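Local structure of congerin-2 (Conger myriaster, 1IS3) at residues M45-S50 / N56-N61; L60-L63 / W69-E72; Q71-K76 / P110-D115. The protein binds beta-galactosides such as lactose as a homodimeric galectin, although its physiological role is not yet known. All coordinates share one frame; numbering follows the deposited sequence. Where two conformers were deposited one is given.

Contact 1: M45-S50 / N56-N61. With GAL (beta-D-galactopyranose), chain B; BGC (beta-D-glucopyranose), chain C.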
loop_
_atom_site.group_PDB
_atom_site.type_symbol
_atom_site.label_atom_id
_atom_site.label_comp_id
_atom_site.label_asym_id
_atom_site.label_seq_id
_atom_site.Cartn_x
_atom_site.Cartn_y
_atom_site.Cartn_z
ATOM N N MET A 45 -13.855 10.247 2.411
ATOM C CA MET A 45 -15.151 9.623 2.249
ATOM C C MET A 45 -15.437 8.965 3.605
ATOM O O MET A 45 -14.834 7.936 3.983
ATOM C CB MET A 45 -15.016 8.618 1.154
ATOM C CG MET A 45 -16.292 7.871 0.962
ATOM S SD MET A 45 -16.005 6.587 -0.292
ATOM C CE MET A 45 -17.692 6.515 -0.763
ATOM N N ASP A 46 -16.325 9.556 4.395
ATOM C CA ASP A 46 -16.611 9.070 5.716
ATOM C C ASP A 46 -17.895 8.250 5.691
ATOM O O ASP A 46 -18.889 8.632 5.061
ATOM C CB ASP A 46 -16.713 10.279 6.632
ATOM C CG ASP A 46 -16.588 9.944 8.099
ATOM O OD1 ASP A 46 -15.943 8.970 8.458
ATOM O OD2 ASP A 46 -17.137 10.669 8.921
ATOM N N HIS A 47 -17.871 7.103 6.354
ATOM C CA HIS A 47 -18.969 6.152 6.354
ATOM C C HIS A 47 -19.534 6.208 7.758
ATOM O O HIS A 47 -18.889 5.714 8.691
ATOM C CB HIS A 47 -18.490 4.716 6.050
ATOM C CG HIS A 47 -17.684 4.586 4.773
ATOM N ND1 HIS A 47 -16.462 5.104 4.553
ATOM C CD2 HIS A 47 -18.033 3.845 3.678
ATOM C CE1 HIS A 47 -16.048 4.700 3.370
ATOM N NE2 HIS A 47 -17.000 3.947 2.869
ATOM N N ARG A 48 -20.698 6.841 7.942
ATOM C CA ARG A 48 -21.196 7.090 9.293
ATOM C C ARG A 48 -22.354 6.180 9.649
ATOM O O ARG A 48 -23.450 6.301 9.077
ATOM C CB ARG A 48 -21.642 8.544 9.417
ATOM C CG ARG A 48 -20.452 9.505 9.320
ATOM C CD ARG A 48 -20.874 10.982 9.254
ATOM N NE ARG A 48 -19.698 11.853 9.085
ATOM C CZ ARG A 48 -19.678 13.187 9.231
ATOM N NH1 ARG A 48 -18.545 13.891 9.057
ATOM N NH2 ARG A 48 -20.806 13.817 9.516
ATOM N N PHE A 49 -22.088 5.266 10.589
ATOM C CA PHE A 49 -23.121 4.383 11.104
ATOM C C PHE A 49 -23.888 5.151 12.157
ATOM O O PHE A 49 -25.127 5.161 12.116
ATOM C CB PHE A 49 -22.533 3.134 11.738
ATOM C CG PHE A 49 -21.924 2.305 10.622
ATOM C CD1 PHE A 49 -20.581 2.528 10.247
ATOM C CD2 PHE A 49 -22.728 1.365 9.932
ATOM C CE1 PHE A 49 -20.050 1.817 9.174
ATOM C CE2 PHE A 49 -22.171 0.653 8.853
ATOM C CZ PHE A 49 -20.843 0.879 8.476
ATOM N N SER A 50 -23.167 5.767 13.106
ATOM C CA SER A 50 -23.802 6.657 14.075
ATOM C C SER A 50 -22.766 7.689 14.511
ATOM O O SER A 50 -21.779 7.368 15.180
ATOM C CB SER A 50 -24.328 5.849 15.292
ATOM O OG SER A 50 -25.166 6.609 16.175
ATOM N N ASN A 56 -26.190 6.125 8.982
ATOM C CA ASN A 56 -26.153 5.458 7.686
ATOM C C ASN A 56 -26.129 6.455 6.516
ATOM O O ASN A 56 -26.959 6.511 5.589
ATOM C CB ASN A 56 -27.361 4.462 7.554
ATOM C CG ASN A 56 -27.411 3.506 8.741
ATOM O OD1 ASN A 56 -26.410 2.928 9.177
ATOM N ND2 ASN A 56 -28.550 3.419 9.429
ATOM N N VAL A 57 -25.077 7.282 6.541
ATOM C CA VAL A 57 -24.876 8.284 5.491
ATOM C C VAL A 57 -23.390 8.322 5.129
ATOM O O VAL A 57 -22.520 7.998 5.964
ATOM C CB VAL A 57 -25.429 9.677 6.036
ATOM C CG1 VAL A 57 -24.708 10.095 7.265
ATOM C CG2 VAL A 57 -25.248 10.773 4.996
ATOM N N LEU A 58 -23.133 8.642 3.859
ATOM C CA LEU A 58 -21.781 8.905 3.415
ATOM C C LEU A 58 -21.577 10.411 3.421
ATOM O O LEU A 58 -22.466 11.147 2.992
ATOM C CB LEU A 58 -21.493 8.404 1.983
ATOM C CG LEU A 58 -21.351 6.891 1.735
ATOM C CD1 LEU A 58 -21.083 6.679 0.227
ATOM C CD2 LEU A 58 -20.237 6.291 2.563
ATOM N N VAL A 59 -20.442 10.892 3.910
ATOM C CA VAL A 59 -20.139 12.313 3.878
ATOM C C VAL A 59 -18.785 12.455 3.168
ATOM O O VAL A 59 -17.797 11.794 3.554
ATOM C CB VAL A 59 -20.068 12.867 5.326
ATOM C CG1 VAL A 59 -19.645 14.346 5.333
ATOM C CG2 VAL A 59 -21.459 12.745 5.973
ATOM N N LEU A 60 -18.722 13.291 2.129
ATOM C CA LEU A 60 -17.500 13.521 1.369
ATOM C C LEU A 60 -17.018 14.966 1.520
ATOM O O LEU A 60 -17.835 15.907 1.547
ATOM C CB LEU A 60 -17.742 13.217 -0.108
ATOM C CG LEU A 60 -18.013 11.727 -0.332
ATOM C CD1 LEU A 60 -19.517 11.485 -0.326
ATOM C CD2 LEU A 60 -17.375 11.292 -1.624
ATOM N N ASN A 61 -15.709 15.162 1.653
ATOM C CA ASN A 61 -15.166 16.502 1.806
ATOM C C ASN A 61 -13.663 16.545 1.537
ATOM O O ASN A 61 -13.053 15.497 1.286
ATOM C CB ASN A 61 -15.465 17.008 3.229
ATOM C CG ASN A 61 -15.598 18.536 3.372
ATOM O OD1 ASN A 61 -15.227 19.306 2.497
ATOM N ND2 ASN A 61 -16.088 19.038 4.487
HETATM C C1 GAL B . -16.755 16.572 10.502
HETATM C C2 GAL B . -15.891 15.491 11.139
HETATM C C3 GAL B . -14.595 15.311 10.363
HETATM C C4 GAL B . -14.897 15.068 8.881
HETATM C C5 GAL B . -15.769 16.203 8.360
HETATM C C6 GAL B . -16.148 16.025 6.914
HETATM O O2 GAL B . -15.593 15.854 12.473
HETATM O O3 GAL B . -13.871 14.214 10.897
HETATM O O4 GAL B . -15.561 13.823 8.699
HETATM O O5 GAL B . -16.991 16.279 9.118
HETATM O O6 GAL B . -16.892 17.137 6.450
HETATM C C2 BGC C . -21.168 18.435 10.407
HETATM C C3 BGC C . -20.238 17.233 10.565
HETATM C C4 BGC C . -18.834 17.722 10.903
HETATM C C5 BGC C . -18.883 18.614 12.156
HETATM C C6 BGC C . -17.541 19.230 12.488
HETATM C C1 BGC C . -21.142 19.254 11.695
HETATM O O1 BGC C . -21.950 20.372 11.547
HETATM O O2 BGC C . -22.492 17.997 10.141
HETATM O O3 BGC C . -20.220 16.476 9.369
HETATM O O4 BGC C . -17.981 16.591 11.153
HETATM O O5 BGC C . -19.806 19.704 11.955
HETATM O O6 BGC C . -17.040 19.977 11.388
#
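With CG beside the backbone N (chi1 -67°) and the chain straight from there to NE, Arg-48 runs obliquely across Val-59, whose CG2 branch lies against one face of the guanidinium, 3.7 Å from Arg-48 NE and nearer its rim than its centre. The setting is an antiparallel beta hairpin of the galectin beta sandwich, strand 40-48 pairing with strand 57-64, and it illustrates how a sheet can offer a sugar-binding face on one side and a largely apolar face on the other. On the sugar side stand Asp-46, Arg-48, Val-57 and Val-59. Asp-46 and Val-59 form a hydrogen-bonded pair, as do Arg-48 and Val-57; beyond the latter, Asn-56 and Val-57 both oppose Arg-48 in a G1 beta bulge.

Asp-46 holds the arginine at NE, short of its sugar-binding end: NE of Arg-48 donates to Asp-46 OD2 at 2.8 Å, almost in the guanidinium plane but on the anti side of the carboxylate and 30° out of its plane. OD2 also takes a salt bridge from Arg-29, and Asp-54 engages Arg-48 NH2, so acidic partners help to fix the rotation of the group and probably balance part of its charge. The outer edge of the guanidinium is thereby presented to lactose. NH1 of Arg-48 reaches the galactose atoms O5, at 2.8 Å, and O4, at 3.0 Å, while its NH2 bonds the glucose O3 at 2.7 Å.

The other face is mostly apolar. Leu-58 points alongside His-47, its CD2 over one face of the imidazole, and His-47 ND1 is engaged by the Phe-30 carbonyl on the neighbouring strand. The other branch of the leucine crosses the extended Met-45, where Leu-58 CD1 meets Met-45 CE at 3.5 Å.

Contact 2: L60-L63 / W69-E72. With GAL (beta-D-galactopyranose), chain B; BGC (beta-D-glucopyranose), chain C.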
loop_
_atom_site.group_PDB
_atom_site.type_symbol
_atom_site.label_atom_id
_atom_site.label_comp_id
_atom_site.label_asym_id
_atom_site.label_seq_id
_atom_site.Cartn_x
_atom_site.Cartn_y
_atom_site.Cartn_z
ATOM N N LEU A 60 -18.722 13.291 2.129
ATOM C CA LEU A 60 -17.500 13.521 1.369
ATOM C C LEU A 60 -17.018 14.966 1.520
ATOM O O LEU A 60 -17.835 15.907 1.547
ATOM C CB LEU A 60 -17.742 13.217 -0.108
ATOM C CG LEU A 60 -18.013 11.727 -0.332
ATOM C CD1 LEU A 60 -19.517 11.485 -0.326
ATOM C CD2 LEU A 60 -17.375 11.292 -1.624
ATOM N N ASN A 61 -15.709 15.162 1.653
ATOM C CA ASN A 61 -15.166 16.502 1.806
ATOM C C ASN A 61 -13.663 16.545 1.537
ATOM O O ASN A 61 -13.053 15.497 1.286
ATOM C CB ASN A 61 -15.465 17.008 3.229
ATOM C CG ASN A 61 -15.598 18.536 3.372
ATOM O OD1 ASN A 61 -15.227 19.306 2.497
ATOM N ND2 ASN A 61 -16.088 19.038 4.487
ATOM N N SER A 62 -13.062 17.730 1.488
ATOM C CA SER A 62 -11.632 17.894 1.369
ATOM C C SER A 62 -11.186 18.679 2.598
ATOM O O SER A 62 -11.948 19.477 3.198
ATOM C CB SER A 62 -11.341 18.636 0.079
ATOM O OG SER A 62 -12.016 19.892 0.084
ATOM N N LEU A 63 -9.926 18.454 2.957
ATOM C CA LEU A 63 -9.286 19.049 4.102
ATOM C C LEU A 63 -8.061 19.764 3.575
ATOM O O LEU A 63 -7.234 19.135 2.893
ATOM C CB LEU A 63 -8.858 17.982 5.101
ATOM C CG LEU A 63 -8.097 18.422 6.338
ATOM C CD1 LEU A 63 -8.957 19.291 7.232
ATOM C CD2 LEU A 63 -7.731 17.201 7.144
ATOM N N TRP A 69 -11.711 21.847 6.972
ATOM C CA TRP A 69 -12.682 21.169 6.131
ATOM C C TRP A 69 -13.437 22.153 5.257
ATOM O O TRP A 69 -13.745 23.258 5.712
ATOM C CB TRP A 69 -13.646 20.362 7.034
ATOM C CG TRP A 69 -12.967 19.144 7.683
ATOM C CD1 TRP A 69 -12.621 19.138 9.014
ATOM C CD2 TRP A 69 -12.573 17.973 7.040
ATOM N NE1 TRP A 69 -12.006 17.984 9.226
ATOM C CE2 TRP A 69 -11.956 17.255 8.087
ATOM C CE3 TRP A 69 -12.637 17.426 5.746
ATOM C CZ2 TRP A 69 -11.403 15.981 7.823
ATOM C CZ3 TRP A 69 -12.085 16.172 5.502
ATOM C CH2 TRP A 69 -11.475 15.461 6.534
ATOM N N GLN A 70 -13.711 21.775 4.013
ATOM C CA GLN A 70 -14.391 22.617 3.054
ATOM C C GLN A 70 -15.886 22.279 3.029
ATOM O O GLN A 70 -16.427 21.920 4.085
ATOM C CB GLN A 70 -13.690 22.422 1.699
ATOM C CG GLN A 70 -12.214 22.889 1.828
ATOM C CD GLN A 70 -12.030 24.304 2.421
ATOM O OE1 GLN A 70 -12.473 25.288 1.824
ATOM N NE2 GLN A 70 -11.398 24.480 3.579
ATOM N N GLN A 71 -16.579 22.377 1.899
ATOM C CA GLN A 71 -18.016 22.153 1.864
ATOM C C GLN A 71 -18.292 20.637 1.759
ATOM O O GLN A 71 -17.825 19.964 0.844
ATOM C CB GLN A 71 -18.524 22.935 0.664
ATOM C CG GLN A 71 -20.016 22.869 0.417
ATOM C CD GLN A 71 -20.458 22.366 -0.981
ATOM O OE1 GLN A 71 -20.481 23.094 -1.996
ATOM N NE2 GLN A 71 -20.888 21.096 -1.091
ATOM N N GLU A 72 -19.052 20.084 2.701
ATOM C CA GLU A 72 -19.468 18.667 2.684
ATOM C C GLU A 72 -20.467 18.334 1.588
ATOM O O GLU A 72 -21.353 19.153 1.275
ATOM C CB GLU A 72 -20.222 18.195 3.906
ATOM C CG GLU A 72 -19.522 18.487 5.170
ATOM C CD GLU A 72 -20.215 17.901 6.381
ATOM O OE1 GLU A 72 -21.441 17.763 6.432
ATOM O OE2 GLU A 72 -19.473 17.592 7.291
HETATM C C1 GAL B . -16.755 16.572 10.502
HETATM C C2 GAL B . -15.891 15.491 11.139
HETATM C C3 GAL B . -14.595 15.311 10.363
HETATM C C4 GAL B . -14.897 15.068 8.881
HETATM C C5 GAL B . -15.769 16.203 8.360
HETATM C C6 GAL B . -16.148 16.025 6.914
HETATM O O2 GAL B . -15.593 15.854 12.473
HETATM O O3 GAL B . -13.871 14.214 10.897
HETATM O O4 GAL B . -15.561 13.823 8.699
HETATM O O5 GAL B . -16.991 16.279 9.118
HETATM O O6 GAL B . -16.892 17.137 6.450
HETATM C C2 BGC C . -21.168 18.435 10.407
HETATM C C3 BGC C . -20.238 17.233 10.565
HETATM C C4 BGC C . -18.834 17.722 10.903
HETATM C C5 BGC C . -18.883 18.614 12.156
HETATM C C6 BGC C . -17.541 19.230 12.488
HETATM C C1 BGC C . -21.142 19.254 11.695
HETATM O O1 BGC C . -21.950 20.372 11.547
HETATM O O2 BGC C . -22.492 17.997 10.141
HETATM O O3 BGC C . -20.220 16.476 9.369
HETATM O O4 BGC C . -17.981 16.591 11.153
HETATM O O5 BGC C . -19.806 19.704 11.955
HETATM O O6 BGC C . -17.040 19.977 11.388
#
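The amide nitrogen of Asn-61 is shared between protein and sugar: Asn-61 ND2 donates to Gln-70 O at 2.9 Å. Nearly straight at 173°, Asn-61 ND2 also donates to galactose O6 at 2.8 Å. This is the beta hairpin of strands 57-64 and 68-75 in the galectin sugar site, and it exemplifies how a backbone partner can orient a ligand-binding amide. The Gln-70 carbonyl O lies in the amide plane of Asn-61, although the donor stands above the carbonyl plane. Asn-61 OD1 is occupied too, by the backbone N of Ser-62 and by Arg-112. Galactose O6 is held a second time, giving its proton to Glu-72 OE2 at 2.8 Å; Glu-72 OE2 also lies close to glucose O3, a contact so short that its exact length is doubtful.

Farther along, Gln-70 N bonds the Ser-62 carbonyl, and Leu-63 and Trp-69 form an antiparallel non-hydrogen-bonded pair. With its CG beside the backbone N (chi1 -70°), Trp-69 holds its indole between sugar and leucine, in the sugar-stacking role familiar from galectins: galactose C4 covers one face, offset toward the rim, while on the opposite face Leu-63 CD1 makes a CH-pi contact 3.7 Å from the centroid of the five-membered ring.

Contact 3: Q71-K76 / P110-D115. With BGC (beta-D-glucopyranose), chain C; GAL (beta-D-galactopyranose), chain B.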
loop_
_atom_site.group_PDB
_atom_site.type_symbol
_atom_site.label_atom_id
_atom_site.label_comp_id
_atom_site.label_asym_id
_atom_site.label_seq_id
_atom_site.Cartn_x
_atom_site.Cartn_y
_atom_site.Cartn_z
ATOM N N GLN A 71 -16.579 22.377 1.899
ATOM C CA GLN A 71 -18.016 22.153 1.864
ATOM C C GLN A 71 -18.292 20.637 1.759
ATOM O O GLN A 71 -17.825 19.964 0.844
ATOM C CB GLN A 71 -18.524 22.935 0.664
ATOM C CG GLN A 71 -20.016 22.869 0.417
ATOM C CD GLN A 71 -20.458 22.366 -0.981
ATOM O OE1 GLN A 71 -20.481 23.094 -1.996
ATOM N NE2 GLN A 71 -20.888 21.096 -1.091
ATOM N N GLU A 72 -19.052 20.084 2.701
ATOM C CA GLU A 72 -19.468 18.667 2.684
ATOM C C GLU A 72 -20.467 18.334 1.588
ATOM O O GLU A 72 -21.353 19.153 1.275
ATOM C CB GLU A 72 -20.222 18.195 3.906
ATOM C CG GLU A 72 -19.522 18.487 5.170
ATOM C CD GLU A 72 -20.215 17.901 6.381
ATOM O OE1 GLU A 72 -21.441 17.763 6.432
ATOM O OE2 GLU A 72 -19.473 17.592 7.291
ATOM N N GLU A 73 -20.364 17.147 1.022
ATOM C CA GLU A 73 -21.345 16.608 0.106
ATOM C C GLU A 73 -21.798 15.348 0.787
ATOM O O GLU A 73 -21.008 14.689 1.472
ATOM C CB GLU A 73 -20.710 16.307 -1.233
ATOM C CG GLU A 73 -20.623 17.706 -1.894
ATOM C CD GLU A 73 -20.222 17.824 -3.359
ATOM O OE1 GLU A 73 -19.722 18.902 -3.748
ATOM O OE2 GLU A 73 -20.403 16.851 -4.108
ATOM N N ARG A 74 -23.089 15.051 0.731
ATOM C CA ARG A 74 -23.637 13.861 1.390
ATOM C C ARG A 74 -24.352 12.901 0.463
ATOM O O ARG A 74 -24.904 13.330 -0.555
ATOM C CB ARG A 74 -24.602 14.266 2.486
ATOM C CG ARG A 74 -23.837 14.890 3.644
ATOM C CD ARG A 74 -24.628 15.898 4.469
ATOM N NE ARG A 74 -23.867 16.305 5.650
ATOM C CZ ARG A 74 -23.906 15.559 6.766
ATOM N NH1 ARG A 74 -24.647 14.446 6.805
ATOM N NH2 ARG A 74 -23.202 15.911 7.850
ATOM N N SER A 75 -24.286 11.589 0.738
ATOM C CA SER A 75 -24.999 10.628 -0.048
ATOM C C SER A 75 -25.629 9.696 0.952
ATOM O O SER A 75 -25.105 9.294 1.969
ATOM C CB SER A 75 -24.083 9.842 -0.962
ATOM O OG SER A 75 -24.816 8.867 -1.680
ATOM N N LYS A 76 -26.763 9.241 0.486
ATOM C CA LYS A 76 -27.704 8.391 1.179
ATOM C C LYS A 76 -27.431 6.944 0.737
ATOM O O LYS A 76 -28.020 5.999 1.256
ATOM C CB LYS A 76 -29.077 8.966 0.766
ATOM C CG LYS A 76 -29.280 9.169 -0.818
ATOM C CD LYS A 76 -28.471 10.261 -1.676
ATOM C CE LYS A 76 -28.049 9.764 -3.077
ATOM N NZ LYS A 76 -26.884 10.439 -3.652
ATOM N N PRO A 110 -16.075 16.364 -6.738
ATOM C CA PRO A 110 -15.119 17.171 -7.477
ATOM C C PRO A 110 -13.667 17.033 -6.983
ATOM O O PRO A 110 -13.365 16.924 -5.784
ATOM C CB PRO A 110 -15.652 18.591 -7.323
ATOM C CG PRO A 110 -16.305 18.562 -5.970
ATOM C CD PRO A 110 -17.011 17.211 -5.984
ATOM N N ASN A 111 -12.763 17.092 -7.951
ATOM C CA ASN A 111 -11.328 17.174 -7.663
ATOM C C ASN A 111 -11.070 18.675 -7.515
ATOM O O ASN A 111 -10.695 19.364 -8.469
ATOM C CB ASN A 111 -10.556 16.603 -8.836
ATOM C CG ASN A 111 -9.058 16.577 -8.658
ATOM O OD1 ASN A 111 -8.394 15.858 -9.396
ATOM N ND2 ASN A 111 -8.432 17.257 -7.735
ATOM N N ARG A 112 -11.268 19.200 -6.321
ATOM C CA ARG A 112 -11.235 20.629 -6.043
ATOM C C ARG A 112 -9.911 21.316 -6.282
ATOM O O ARG A 112 -9.859 22.477 -6.702
ATOM C CB ARG A 112 -11.660 20.846 -4.604
ATOM C CG ARG A 112 -13.136 20.503 -4.432
ATOM C CD ARG A 112 -13.561 20.531 -2.974
ATOM N NE ARG A 112 -15.011 20.439 -2.852
ATOM C CZ ARG A 112 -15.649 20.196 -1.709
ATOM N NH1 ARG A 112 -16.975 20.135 -1.750
ATOM N NH2 ARG A 112 -15.005 19.982 -0.570
ATOM N N ASN A 113 -8.780 20.658 -6.070
ATOM C CA ASN A 113 -7.514 21.330 -6.329
ATOM C C ASN A 113 -6.994 21.068 -7.723
ATOM O O ASN A 113 -5.951 21.598 -8.083
ATOM C CB ASN A 113 -6.417 20.886 -5.382
ATOM C CG ASN A 113 -6.792 20.757 -3.930
ATOM O OD1 ASN A 113 -6.166 19.906 -3.284
ATOM N ND2 ASN A 113 -7.797 21.417 -3.349
ATOM N N LYS A 114 -7.672 20.263 -8.543
ATOM C CA LYS A 114 -7.263 19.877 -9.890
ATOM C C LYS A 114 -5.928 19.105 -9.861
ATOM O O LYS A 114 -5.090 19.214 -10.753
ATOM C CB LYS A 114 -7.156 21.139 -10.783
ATOM C CG LYS A 114 -8.448 21.941 -10.992
ATOM C CD LYS A 114 -9.206 21.363 -12.171
ATOM C CE LYS A 114 -8.484 21.502 -13.538
ATOM N NZ LYS A 114 -8.270 22.870 -14.021
ATOM N N ASP A 115 -5.707 18.315 -8.803
ATOM C CA ASP A 115 -4.497 17.509 -8.654
ATOM C C ASP A 115 -4.420 16.334 -9.621
ATOM O O ASP A 115 -5.422 15.732 -9.984
ATOM C CB ASP A 115 -4.395 16.955 -7.236
ATOM C CG ASP A 115 -4.111 18.004 -6.165
ATOM O OD1 ASP A 115 -4.778 18.010 -5.128
ATOM O OD2 ASP A 115 -3.223 18.816 -6.360
HETATM C C2 BGC C . -21.168 18.435 10.407
HETATM C C3 BGC C . -20.238 17.233 10.565
HETATM C C4 BGC C . -18.834 17.722 10.903
HETATM C C5 BGC C . -18.883 18.614 12.156
HETATM C C6 BGC C . -17.541 19.230 12.488
HETATM C C1 BGC C . -21.142 19.254 11.695
HETATM O O1 BGC C . -21.950 20.372 11.547
HETATM O O2 BGC C . -22.492 17.997 10.141
HETATM O O3 BGC C . -20.220 16.476 9.369
HETATM O O4 BGC C . -17.981 16.591 11.153
HETATM O O5 BGC C . -19.806 19.704 11.955
HETATM O O6 BGC C . -17.040 19.977 11.388
HETATM C C1 GAL B . -16.755 16.572 10.502
HETATM C C2 GAL B . -15.891 15.491 11.139
HETATM C C3 GAL B . -14.595 15.311 10.363
HETATM C C4 GAL B . -14.897 15.068 8.881
HETATM C C5 GAL B . -15.769 16.203 8.360
HETATM C C6 GAL B . -16.148 16.025 6.914
HETATM O O2 GAL B . -15.593 15.854 12.473
HETATM O O3 GAL B . -13.871 14.214 10.897
HETATM O O4 GAL B . -15.561 13.823 8.699
HETATM O O5 GAL B . -16.991 16.279 9.118
HETATM O O6 GAL B . -16.892 17.137 6.450
#
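Arg-112 NH1 meets the Gln-71 carbonyl O at 2.7 Å, the oxygen lying at the edge of the guanidinium and close to its plane. Arg-112 NH2 turns toward the same Gln-71 O through a weak bond of 3.2 Å, so one carbonyl is approached by both terminal nitrogens. The carboxylate of Glu-73 comes from the opposite direction, its plane 71° from that of the guanidinium, and adds a long salt bridge of 3.6 Å from Glu-73 OE1 to Arg-112 NH1. Its two oxygens also rest against the ring of Pro-110, with Glu-73 OE2 3.9 Å from Pro-110 CD.

An extended chain from CG to NE carries the guanidinium of Arg-112 to the hairpin from a type I turn, Asn-111 to Lys-114, that follows strand 106-110. Its NH2 also bonds Asn-61 OD1 and Ser-62 OG on strand 57-64, so that with Gln-71 O the arginine reaches both strands.

On the far side of segment 71-76, Arg-74 helps to position Glu-72: in the conformer described, its NE and NH2 both grip Glu-72 OE1, each at 2.9 Å, while Asp-54 engages the NH1 of the arginine. Arg-74 NH2 also lies near glucose O2. Arg-112 thus probably acts as a second-shell residue, tying a loop that leaves strand 106-110, at the edge of the five-stranded sheet, to the sugar-binding sheet, beside the acid and arginine network characteristic of a galectin carbohydrate-recognition site.

Contacts 1 and 2 lie side by side in one sheet, sharing Leu-60 and Asn-61, and contact 3 ties a loop to its strand 68-75, sharing Gln-71 and Glu-72 with contact 2. Centres lie about 12 Å apart for contacts 1 and 2, but about 6 Å for contacts 2 and 3. Lactose touches all three, contact 3 through Glu-72 and Arg-74. Where contacts 1 and 2 meet, Val-59 CG1 packs 3.7 Å from Glu-72 CD. Probable backbone bonds, Leu-60 N to Glu-73 O and Leu-58 N to Ser-75 O, both 2.8 Å, stitch contact 1 to contact 3. The principle is layered: contacts 1 and 2 supply most sugar-binding groups, contact 3 adds Arg-74, and Arg-112 probably helps to hold Asn-61 and Gln-71.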